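Local coordinates for methylocystis parvus OBBP MbnE (Methylocystis parvus OBBP, PDB 5ICQ), which probably binds the copper-chelating peptide methanobactin in the periplasm and serves its uptake into the cell, at residues A[64-69]-A[261-266]; A[255-260]-A[601-606]; A[283-288]-A[576-581]. One frame throughout, in Å; residues are numbered along the deposited sequence.

How the contacts relate
The three contacts lie on the same side of the chain's centre, and each touches the other two. Contact 1 and contact 2 have centres about 12 Å apart. They share a packed seam where Leu66 CD2 comes to 3.3 Å from Thr601 O. Contact 3 has its centre about 14 Å from that of contact 1, and a salt bridge from Arg67 NE to Asp284 OD2 (2.8 Å) joins them. Leu602 and Trp605 of contact 2 pack on Tyr285 and His580 of contact 3, with centres about 16 Å apart. Sulfate ions, probably from the crystallisation liquor, lie at Arg65 of contact 1 and about 5 Å from the Glu288 side chain of contact 3.

Contact 1. Residues A[64-69]-A[261-266]; sequences GRLRVG and DEIDLQ. With SO4 (sulfate ion), chain B.
Arg65 and Glu262 form a salt bridge across two neighbouring parallel strands. Glu262 OE2 takes hydrogen bonds from both NE and NH2 of Arg65, and the NE to OE2 distance is 2.9 Å. The oxygen sits at the guanidinium edge, while the carboxylate plane is turned 60° from the guanidinium plane. Arg65 CG is anti to the backbone N (chi1 171°) and the chain bends at chi3, which brings this edge over to Glu262. A sulfate, probably from the crystallisation liquor, is gripped by the same group. Sulfate O4 accepts from Arg65 NH1 and NH2, at 2.6 Å from NH2. Arg237 also binds this ion.

A water accepts from Arg65 NH1 and donates to Asp264 OD2, linking two groups whose charges do not meet directly. Gln266 NE2 adds a bond to the same OD2 from above the carboxylate plane. The other oxygen, OD1, is in a salt bridge with Arg237, so both oxygens of the Asp264 carboxylate are held.

The other face of the strands is apolar. Val68 CG2 lies beside Ile263 CG2 at 4.2 Å, the two side chains pointing the same way. Thr601 packs against Ile263 and Leu265, and Phe260 against Leu66.

The backbone sets these positions. Leu66 N bonds Glu262 O, and Leu66 O receives Asp264 N at 2.8 Å in a nearly straight bond (177°). Val68 repeats the pattern with Asp264 O and Gln266 N. Gly64 O takes Glu262 N and, weakly, Asp261 N. This is regular parallel pairing in a four-stranded mixed sheet, where 65-71 is an outermost strand and 262-268 pairs on its far side with antiparallel strand 237-242.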
loop_
_atom_site.group_PDB
_atom_site.type_symbol
_atom_site.label_atom_id
_atom_site.label_comp_id
_atom_site.label_asym_id
_atom_site.label_seq_id
_atom_site.Cartn_x
_atom_site.Cartn_y
_atom_site.Cartn_z
ATOM N N GLY A 64 2.546 17.924 -25.563
ATOM C CA GLY A 64 3.181 18.635 -24.474
ATOM C C GLY A 64 4.104 17.763 -23.641
ATOM O O GLY A 64 4.125 16.533 -23.740
ATOM N N ARG A 65 4.896 18.431 -22.801
ATOM C CA ARG A 65 5.819 17.769 -21.892
ATOM C C ARG A 65 5.342 17.950 -20.458
ATOM O O ARG A 65 5.118 19.082 -20.016
ATOM C CB ARG A 65 7.235 18.329 -22.040
ATOM C CG ARG A 65 8.214 17.845 -20.961
ATOM C CD ARG A 65 9.650 18.365 -21.183
ATOM N NE ARG A 65 10.251 17.835 -22.407
ATOM C CZ ARG A 65 11.557 17.824 -22.655
ATOM N NH1 ARG A 65 12.405 18.308 -21.756
ATOM N NH2 ARG A 65 12.022 17.323 -23.800
ATOM N N LEU A 66 5.194 16.846 -19.732
ATOM C CA LEU A 66 4.933 16.912 -18.295
ATOM C C LEU A 66 6.258 16.885 -17.547
ATOM O O LEU A 66 7.100 16.024 -17.808
ATOM C CB LEU A 66 4.061 15.745 -17.832
ATOM C CG LEU A 66 3.815 15.594 -16.323
ATOM C CD1 LEU A 66 2.948 16.748 -15.779
ATOM C CD2 LEU A 66 3.169 14.238 -16.030
ATOM N N ARG A 67 6.442 17.822 -16.617
ATOM C CA ARG A 67 7.630 17.845 -15.775
ATOM C C ARG A 67 7.237 17.339 -14.396
ATOM O O ARG A 67 6.469 17.997 -13.678
ATOM C CB ARG A 67 8.249 19.240 -15.693
ATOM C CG ARG A 67 8.930 19.706 -16.982
ATOM C CD ARG A 67 7.949 20.432 -17.881
ATOM N NE ARG A 67 7.178 21.407 -17.118
ATOM C CZ ARG A 67 7.610 22.619 -16.789
ATOM N NH1 ARG A 67 8.813 23.029 -17.173
ATOM N NH2 ARG A 67 6.828 23.423 -16.077
ATOM N N VAL A 68 7.779 16.174 -14.045
ATOM C CA VAL A 68 7.527 15.467 -12.795
ATOM C C VAL A 68 8.768 15.581 -11.921
ATOM O O VAL A 68 9.897 15.482 -12.418
ATOM C CB VAL A 68 7.197 13.986 -13.088
ATOM C CG1 VAL A 68 7.266 13.147 -11.829
ATOM C CG2 VAL A 68 5.829 13.871 -13.742
ATOM N N GLY A 69 8.561 15.812 -10.629
ATOM C CA GLY A 69 9.669 15.902 -9.693
ATOM C C GLY A 69 9.553 14.893 -8.567
ATOM O O GLY A 69 8.489 14.740 -7.957
ATOM N N ASP A 261 3.065 14.115 -24.723
ATOM C CA ASP A 261 3.998 13.573 -25.705
ATOM C C ASP A 261 5.315 13.179 -25.053
ATOM O O ASP A 261 5.999 12.270 -25.538
ATOM C CB ASP A 261 4.240 14.583 -26.831
ATOM C CG ASP A 261 3.086 14.632 -27.843
ATOM O OD1 ASP A 261 2.215 13.730 -27.821
ATOM O OD2 ASP A 261 3.063 15.562 -28.678
ATOM N N GLU A 262 5.667 13.824 -23.944
ATOM C CA GLU A 262 6.910 13.558 -23.238
ATOM C C GLU A 262 6.670 13.697 -21.747
ATOM O O GLU A 262 5.877 14.534 -21.312
ATOM C CB GLU A 262 8.033 14.533 -23.642
ATOM C CG GLU A 262 8.618 14.291 -25.022
ATOM C CD GLU A 262 9.360 15.500 -25.555
ATOM O OE1 GLU A 262 9.278 15.752 -26.774
ATOM O OE2 GLU A 262 10.011 16.205 -24.753
ATOM N N ILE A 263 7.379 12.884 -20.970
ATOM C CA ILE A 263 7.351 12.962 -19.515
ATOM C C ILE A 263 8.792 13.049 -19.037
ATOM O O ILE A 263 9.580 12.130 -19.284
ATOM C CB ILE A 263 6.666 11.749 -18.875
ATOM C CG1 ILE A 263 5.240 11.597 -19.420
ATOM C CG2 ILE A 263 6.685 11.909 -17.339
ATOM C CD1 ILE A 263 4.636 10.245 -19.137
ATOM N N ASP A 264 9.129 14.133 -18.342
ATOM C CA ASP A 264 10.481 14.342 -17.827
ATOM C C ASP A 264 10.452 14.169 -16.315
ATOM O O ASP A 264 9.889 15.006 -15.597
ATOM C CB ASP A 264 11.004 15.722 -18.217
ATOM C CG ASP A 264 12.461 15.934 -17.806
ATOM O OD1 ASP A 264 13.190 14.933 -17.625
ATOM O OD2 ASP A 264 12.877 17.103 -17.669
ATOM N N LEU A 265 11.038 13.072 -15.835
ATOM C CA LEU A 265 11.076 12.760 -14.410
ATOM C C LEU A 265 12.407 13.252 -13.854
ATOM O O LEU A 265 13.457 12.677 -14.154
ATOM C CB LEU A 265 10.911 11.261 -14.160
ATOM C CG LEU A 265 9.569 10.655 -14.597
ATOM C CD1 LEU A 265 9.669 10.062 -15.995
ATOM C CD2 LEU A 265 9.077 9.610 -13.607
ATOM N N GLN A 266 12.362 14.300 -13.038
ATOM C CA GLN A 266 13.562 14.903 -12.466
ATOM C C GLN A 266 13.659 14.572 -10.985
ATOM O O GLN A 266 12.662 14.644 -10.260
ATOM C CB GLN A 266 13.560 16.421 -12.635
ATOM C CG GLN A 266 13.359 16.917 -14.046
ATOM C CD GLN A 266 13.282 18.432 -14.088
ATOM O OE1 GLN A 266 13.749 19.103 -13.172
ATOM N NE2 GLN A 266 12.693 18.974 -15.147
HETATM S S SO4 B . 15.843 17.965 -23.388
HETATM O O1 SO4 B . 16.423 16.896 -24.193
HETATM O O2 SO4 B . 16.649 18.206 -22.197
HETATM O O3 SO4 B . 15.777 19.201 -24.164
HETATM O O4 SO4 B . 14.501 17.563 -22.997
HETATM O O HOH W 1 12.145 19.276 -19.092
#

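Contact 2. Residues A[255-260]-A[601-606]; sequences RGFYNF and TLESWW
Asn259 and Tyr258 tie a loop to a type I beta turn, Leu602 to Trp605, near the C-terminal end of the chain. The turn is closed by the bond from Trp605 N to Leu602 O.

Two direct hydrogen bonds cross between the segments. Tyr258 N gives one to Glu603 O at 2.9 Å. Asn259 ND2 gives the other to Trp605 O at 2.8 Å, nearly straight (173°) but from above the carbonyl plane. Asn259 CG is anti to the carbonyl carbon (chi1 -56°), which sets the amide toward the turn. The same ND2 also bonds Gly256 O within its own loop, so the amide braces the loop and reaches the turn at once. Its OD1 is held by Lys62. A leucine here would probably leave Trp605 O without this donor and Lys62 without this acceptor, and free the loop to shift at Gly256.

Water adds further links. One water donates to both Gly256 O and Ser604 O. A second accepts from Asn259 N and lies 2.8 Å from Trp605 O.

The remaining contacts are packing. The rim atoms of Phe260 meet the end of the turn, with its CZ 3.7 Å from Trp606 CA and its CE2 4.1 Å from Trp605 CB. Ile584 also packs on Phe260. The Phe257 ring presents its edge to the Glu603 carbonyl, and its CE1 meets Ser604 CB at 3.9 Å. Tyr258 lies alongside Glu603, pointing the same way, and its CD1 and CE1 touch Glu603 CB. The Trp606 side chain lies beside that of Asn259, their indole and amide planes almost perpendicular (86°), and its CB is 3.6 Å from Asn259 CB.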
loop_
_atom_site.group_PDB
_atom_site.type_symbol
_atom_site.label_atom_id
_atom_site.label_comp_id
_atom_site.label_asym_id
_atom_site.label_seq_id
_atom_site.Cartn_x
_atom_site.Cartn_y
_atom_site.Cartn_z
ATOM N N ARG A 255 -7.667 3.812 -23.491
ATOM C CA ARG A 255 -8.211 5.022 -24.098
ATOM C C ARG A 255 -8.339 6.122 -23.065
ATOM O O ARG A 255 -8.865 5.896 -21.969
ATOM C CB ARG A 255 -9.586 4.747 -24.712
ATOM C CG ARG A 255 -9.540 3.874 -25.951
ATOM C CD ARG A 255 -10.945 3.483 -26.391
ATOM N NE ARG A 255 -10.918 2.514 -27.480
ATOM C CZ ARG A 255 -11.857 1.597 -27.695
ATOM N NH1 ARG A 255 -12.908 1.514 -26.885
ATOM N NH2 ARG A 255 -11.740 0.761 -28.722
ATOM N N GLY A 256 -7.867 7.319 -23.416
ATOM C CA GLY A 256 -7.878 8.435 -22.501
ATOM C C GLY A 256 -6.639 8.560 -21.645
ATOM O O GLY A 256 -6.482 9.577 -20.959
ATOM N N PHE A 257 -5.762 7.562 -21.655
ATOM C CA PHE A 257 -4.531 7.602 -20.879
ATOM C C PHE A 257 -3.369 7.963 -21.793
ATOM O O PHE A 257 -3.448 7.815 -23.013
ATOM C CB PHE A 257 -4.263 6.248 -20.209
ATOM C CG PHE A 257 -5.266 5.880 -19.152
ATOM C CD1 PHE A 257 -5.331 6.594 -17.958
ATOM C CD2 PHE A 257 -6.145 4.820 -19.343
ATOM C CE1 PHE A 257 -6.247 6.247 -16.975
ATOM C CE2 PHE A 257 -7.065 4.464 -18.357
ATOM C CZ PHE A 257 -7.118 5.177 -17.176
ATOM N N TYR A 258 -2.281 8.438 -21.182
ATOM C CA TYR A 258 -1.008 8.689 -21.860
ATOM C C TYR A 258 -1.148 9.798 -22.907
ATOM O O TYR A 258 -0.998 9.600 -24.112
ATOM C CB TYR A 258 -0.463 7.409 -22.499
ATOM C CG TYR A 258 -0.641 6.200 -21.636
ATOM C CD1 TYR A 258 -0.020 6.108 -20.394
ATOM C CD2 TYR A 258 -1.418 5.138 -22.071
ATOM C CE1 TYR A 258 -0.175 4.977 -19.612
ATOM C CE2 TYR A 258 -1.583 4.018 -21.301
ATOM C CZ TYR A 258 -0.967 3.938 -20.081
ATOM O OH TYR A 258 -1.147 2.801 -19.329
ATOM N N ASN A 259 -1.408 10.986 -22.396
ATOM C CA ASN A 259 -1.734 12.121 -23.248
ATOM C C ASN A 259 -0.553 13.027 -23.533
ATOM O O ASN A 259 -0.478 13.601 -24.630
ATOM C CB ASN A 259 -2.870 12.901 -22.597
ATOM C CG ASN A 259 -4.055 12.006 -22.344
ATOM O OD1 ASN A 259 -4.538 11.357 -23.276
ATOM N ND2 ASN A 259 -4.466 11.878 -21.083
ATOM N N PHE A 260 0.375 13.153 -22.589
ATOM C CA PHE A 260 1.564 13.955 -22.825
ATOM C C PHE A 260 2.439 13.290 -23.877
ATOM O O PHE A 260 2.549 12.061 -23.930
ATOM C CB PHE A 260 2.349 14.139 -21.526
ATOM C CG PHE A 260 1.555 14.800 -20.440
ATOM C CD1 PHE A 260 1.314 16.161 -20.488
ATOM C CD2 PHE A 260 1.039 14.057 -19.379
ATOM C CE1 PHE A 260 0.574 16.789 -19.502
ATOM C CE2 PHE A 260 0.295 14.675 -18.384
ATOM C CZ PHE A 260 0.062 16.048 -18.449
ATOM N N THR A 601 3.345 9.620 -12.987
ATOM C CA THR A 601 3.393 10.347 -14.250
ATOM C C THR A 601 2.015 10.780 -14.738
ATOM O O THR A 601 1.880 11.168 -15.908
ATOM C CB THR A 601 4.085 9.505 -15.325
ATOM O OG1 THR A 601 3.316 8.326 -15.569
ATOM C CG2 THR A 601 5.495 9.111 -14.871
ATOM N N LEU A 602 0.997 10.730 -13.880
ATOM C CA LEU A 602 -0.308 11.350 -14.158
ATOM C C LEU A 602 -0.897 10.852 -15.481
ATOM O O LEU A 602 -1.247 11.634 -16.372
ATOM C CB LEU A 602 -0.179 12.878 -14.163
ATOM C CG LEU A 602 0.448 13.494 -12.905
ATOM C CD1 LEU A 602 0.461 15.034 -12.998
ATOM C CD2 LEU A 602 -0.277 13.042 -11.653
ATOM N N GLU A 603 -1.024 9.521 -15.592
ATOM C CA GLU A 603 -1.448 8.937 -16.867
ATOM C C GLU A 603 -2.807 9.448 -17.341
ATOM O O GLU A 603 -3.068 9.447 -18.551
ATOM C CB GLU A 603 -1.480 7.411 -16.782
ATOM C CG GLU A 603 -2.239 6.862 -15.614
ATOM C CD GLU A 603 -1.307 6.410 -14.499
ATOM O OE1 GLU A 603 -0.345 7.150 -14.176
ATOM O OE2 GLU A 603 -1.528 5.299 -13.964
ATOM N N SER A 604 -3.698 9.858 -16.431
ATOM C CA SER A 604 -5.004 10.352 -16.877
ATOM C C SER A 604 -5.045 11.859 -17.136
ATOM O O SER A 604 -6.048 12.354 -17.665
ATOM C CB SER A 604 -6.098 9.990 -15.857
ATOM O OG SER A 604 -5.912 10.692 -14.637
ATOM N N TRP A 605 -3.995 12.598 -16.802
ATOM C CA TRP A 605 -4.013 14.043 -16.977
ATOM C C TRP A 605 -3.601 14.424 -18.396
ATOM O O TRP A 605 -3.179 13.584 -19.199
ATOM C CB TRP A 605 -3.080 14.726 -15.974
ATOM C CG TRP A 605 -3.470 14.626 -14.526
ATOM C CD1 TRP A 605 -3.783 13.493 -13.829
ATOM C CD2 TRP A 605 -3.492 15.702 -13.571
ATOM N NE1 TRP A 605 -4.034 13.803 -12.508
ATOM C CE2 TRP A 605 -3.865 15.151 -12.327
ATOM C CE3 TRP A 605 -3.269 17.081 -13.660
ATOM C CZ2 TRP A 605 -3.998 15.929 -11.167
ATOM C CZ3 TRP A 605 -3.414 17.858 -12.509
ATOM C CH2 TRP A 605 -3.767 17.278 -11.282
ATOM N N TRP A 606 -3.723 15.712 -18.709
ATOM C CA TRP A 606 -3.320 16.185 -20.032
ATOM C C TRP A 606 -3.062 17.685 -19.992
ATOM O O TRP A 606 -3.410 18.372 -19.032
ATOM C CB TRP A 606 -4.367 15.836 -21.097
ATOM C CG TRP A 606 -5.717 16.551 -21.004
ATOM C CD1 TRP A 606 -6.080 17.714 -21.638
ATOM C CD2 TRP A 606 -6.879 16.108 -20.285
ATOM N NE1 TRP A 606 -7.389 18.028 -21.338
ATOM C CE2 TRP A 606 -7.900 17.061 -20.509
ATOM C CE3 TRP A 606 -7.152 15.005 -19.459
ATOM C CZ2 TRP A 606 -9.170 16.940 -19.949
ATOM C CZ3 TRP A 606 -8.418 14.887 -18.906
ATOM C CH2 TRP A 606 -9.411 15.852 -19.150
HETATM O O HOH W 2 -7.900 10.930 -19.006
HETATM O O HOH W 3 -1.232 11.562 -19.657
#

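Contact 3. Residues A[283-288]-A[576-581]; sequences IDYRDE and QWIAHS
Gln576 NE2 donates to Asp287 OD1 at 2.9 Å, from above the carboxylate plane, with amide and carboxylate 75° apart. Gln576 OE1 is taken by Ile597 N, so both ends of the amide are engaged. A water accepts from NE2 and also bonds Tyr285 OH.

Antiparallel backbone bonds join the strands. Arg286 N bonds Ala579 O at 2.9 Å, and Ala579 N returns a bond to Arg286 O. Ser581 N bonds Asp284 O, and Glu288 N bonds Trp577 O at 2.8 Å.

On the face of Tyr285 and Ile578, the tyrosine has CG anti to its backbone nitrogen (chi1 177°). This lays the ring across the neighbouring strand. Tyr285 OH comes to 3.3 Å from Ile578 CG2, and its CE2 to 4.0 Å from Ile578 CD1. Leu602 and Trp605 also pack against this ring.

On the other face, Arg286 CG rests 4.0 Å from Ala579 CB, and its NH2 makes a salt bridge with Glu288 OE2, which Tyr298 OH also hydrogen-bonds.

Strand 576-581 is the middle of a three-stranded antiparallel sheet, between 285-288 and 308-313. Helix 271-279 packs on Arg286 and Ala579, while Trp294 of helix 291-296 stacks on Trp577.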
loop_
_atom_site.group_PDB
_atom_site.type_symbol
_atom_site.label_atom_id
_atom_site.label_comp_id
_atom_site.label_asym_id
_atom_site.label_seq_id
_atom_site.Cartn_x
_atom_site.Cartn_y
_atom_site.Cartn_z
ATOM N N ILE A 283 8.351 22.403 -12.181
ATOM C CA ILE A 283 7.727 21.111 -11.929
ATOM C C ILE A 283 6.225 21.339 -11.906
ATOM O O ILE A 283 5.753 22.309 -11.308
ATOM C CB ILE A 283 8.228 20.501 -10.600
ATOM C CG1 ILE A 283 9.734 20.218 -10.678
ATOM C CG2 ILE A 283 7.452 19.223 -10.247
ATOM C CD1 ILE A 283 10.136 19.193 -11.768
ATOM N N ASP A 284 5.471 20.439 -12.542
ATOM C CA ASP A 284 4.059 20.672 -12.819
ATOM C C ASP A 284 3.108 20.144 -11.746
ATOM O O ASP A 284 1.920 20.496 -11.771
ATOM C CB ASP A 284 3.703 20.045 -14.177
ATOM C CG ASP A 284 4.341 20.793 -15.345
ATOM O OD1 ASP A 284 4.369 22.038 -15.295
ATOM O OD2 ASP A 284 4.815 20.142 -16.302
ATOM N N TYR A 285 3.587 19.334 -10.808
ATOM C CA TYR A 285 2.725 18.577 -9.907
ATOM C C TYR A 285 3.523 18.181 -8.674
ATOM O O TYR A 285 4.708 17.860 -8.784
ATOM C CB TYR A 285 2.177 17.313 -10.604
ATOM C CG TYR A 285 1.329 16.440 -9.702
ATOM C CD1 TYR A 285 1.910 15.468 -8.896
ATOM C CD2 TYR A 285 -0.057 16.600 -9.649
ATOM C CE1 TYR A 285 1.149 14.685 -8.062
ATOM C CE2 TYR A 285 -0.832 15.802 -8.815
ATOM C CZ TYR A 285 -0.215 14.859 -8.021
ATOM O OH TYR A 285 -0.956 14.067 -7.185
ATOM N N ARG A 286 2.872 18.180 -7.512
ATOM C CA ARG A 286 3.496 17.635 -6.313
ATOM C C ARG A 286 2.431 17.103 -5.363
ATOM O O ARG A 286 1.298 17.602 -5.320
ATOM C CB ARG A 286 4.378 18.676 -5.599
ATOM C CG ARG A 286 3.651 19.908 -5.085
ATOM C CD ARG A 286 4.633 20.888 -4.409
ATOM N NE ARG A 286 4.936 20.513 -3.030
ATOM C CZ ARG A 286 6.057 19.922 -2.616
ATOM N NH1 ARG A 286 7.032 19.622 -3.472
ATOM N NH2 ARG A 286 6.204 19.634 -1.325
ATOM N N ASP A 287 2.805 16.053 -4.631
ATOM C CA ASP A 287 2.081 15.591 -3.452
ATOM C C ASP A 287 2.727 16.194 -2.210
ATOM O O ASP A 287 3.948 16.138 -2.058
ATOM C CB ASP A 287 2.118 14.063 -3.357
ATOM C CG ASP A 287 1.418 13.390 -4.508
ATOM O OD1 ASP A 287 0.281 13.794 -4.833
ATOM O OD2 ASP A 287 2.007 12.458 -5.092
ATOM N N GLU A 288 1.915 16.756 -1.318
ATOM C CA GLU A 288 2.413 17.346 -0.085
ATOM C C GLU A 288 2.261 16.350 1.055
ATOM O O GLU A 288 1.167 15.820 1.274
ATOM C CB GLU A 288 1.666 18.639 0.251
ATOM C CG GLU A 288 2.279 19.396 1.395
ATOM C CD GLU A 288 3.737 19.674 1.144
ATOM O OE1 GLU A 288 4.595 19.043 1.806
ATOM O OE2 GLU A 288 4.014 20.503 0.261
ATOM N N GLN A 576 -5.701 13.383 0.361
ATOM C CA GLN A 576 -4.416 13.585 -0.289
ATOM C C GLN A 576 -4.247 15.056 -0.652
ATOM O O GLN A 576 -5.143 15.660 -1.249
ATOM C CB GLN A 576 -4.313 12.709 -1.538
ATOM C CG GLN A 576 -2.931 12.764 -2.182
ATOM C CD GLN A 576 -2.769 11.756 -3.302
ATOM O OE1 GLN A 576 -3.372 10.676 -3.279
ATOM N NE2 GLN A 576 -1.961 12.104 -4.291
ATOM N N TRP A 577 -3.110 15.636 -0.269
ATOM C CA TRP A 577 -2.819 17.050 -0.495
ATOM C C TRP A 577 -1.946 17.165 -1.741
ATOM O O TRP A 577 -0.843 16.603 -1.781
ATOM C CB TRP A 577 -2.106 17.658 0.720
ATOM C CG TRP A 577 -2.819 17.383 2.019
ATOM C CD1 TRP A 577 -4.166 17.180 2.193
ATOM C CD2 TRP A 577 -2.223 17.258 3.316
ATOM N NE1 TRP A 577 -4.441 16.943 3.522
ATOM C CE2 TRP A 577 -3.265 16.973 4.229
ATOM C CE3 TRP A 577 -0.910 17.354 3.794
ATOM C CZ2 TRP A 577 -3.037 16.803 5.595
ATOM C CZ3 TRP A 577 -0.682 17.177 5.153
ATOM C CH2 TRP A 577 -1.743 16.902 6.037
ATOM N N ILE A 578 -2.447 17.856 -2.769
ATOM C CA ILE A 578 -1.703 18.002 -4.014
ATOM C C ILE A 578 -1.664 19.467 -4.436
ATOM O O ILE A 578 -2.456 20.297 -3.985
ATOM C CB ILE A 578 -2.282 17.136 -5.158
ATOM C CG1 ILE A 578 -3.598 17.725 -5.661
ATOM C CG2 ILE A 578 -2.490 15.682 -4.697
ATOM C CD1 ILE A 578 -4.124 17.047 -6.952
ATOM N N ALA A 579 -0.716 19.779 -5.315
ATOM C CA ALA A 579 -0.664 21.080 -5.964
ATOM C C ALA A 579 -0.174 20.872 -7.384
ATOM O O ALA A 579 0.565 19.924 -7.659
ATOM C CB ALA A 579 0.249 22.069 -5.228
ATOM N N HIS A 580 -0.592 21.759 -8.287
ATOM C CA HIS A 580 -0.265 21.545 -9.687
ATOM C C HIS A 580 -0.392 22.844 -10.469
ATOM O O HIS A 580 -1.132 23.754 -10.083
ATOM C CB HIS A 580 -1.177 20.479 -10.305
ATOM C CG HIS A 580 -2.628 20.817 -10.215
ATOM N ND1 HIS A 580 -3.268 21.599 -11.153
ATOM C CD2 HIS A 580 -3.567 20.488 -9.295
ATOM C CE1 HIS A 580 -4.537 21.739 -10.816
ATOM N NE2 HIS A 580 -4.745 21.077 -9.691
ATOM N N SER A 581 0.345 22.915 -11.574
ATOM C CA SER A 581 0.127 23.972 -12.553
ATOM C C SER A 581 -1.303 23.908 -13.078
ATOM O O SER A 581 -1.879 22.830 -13.240
ATOM C CB SER A 581 1.117 23.824 -13.715
ATOM O OG SER A 581 0.734 24.643 -14.805
HETATM O O HOH W 4 3.147 23.897 -16.944
HETATM O O HOH W 5 -1.158 11.199 -6.831
HETATM O O HOH W 6 -0.713 14.043 0.404
#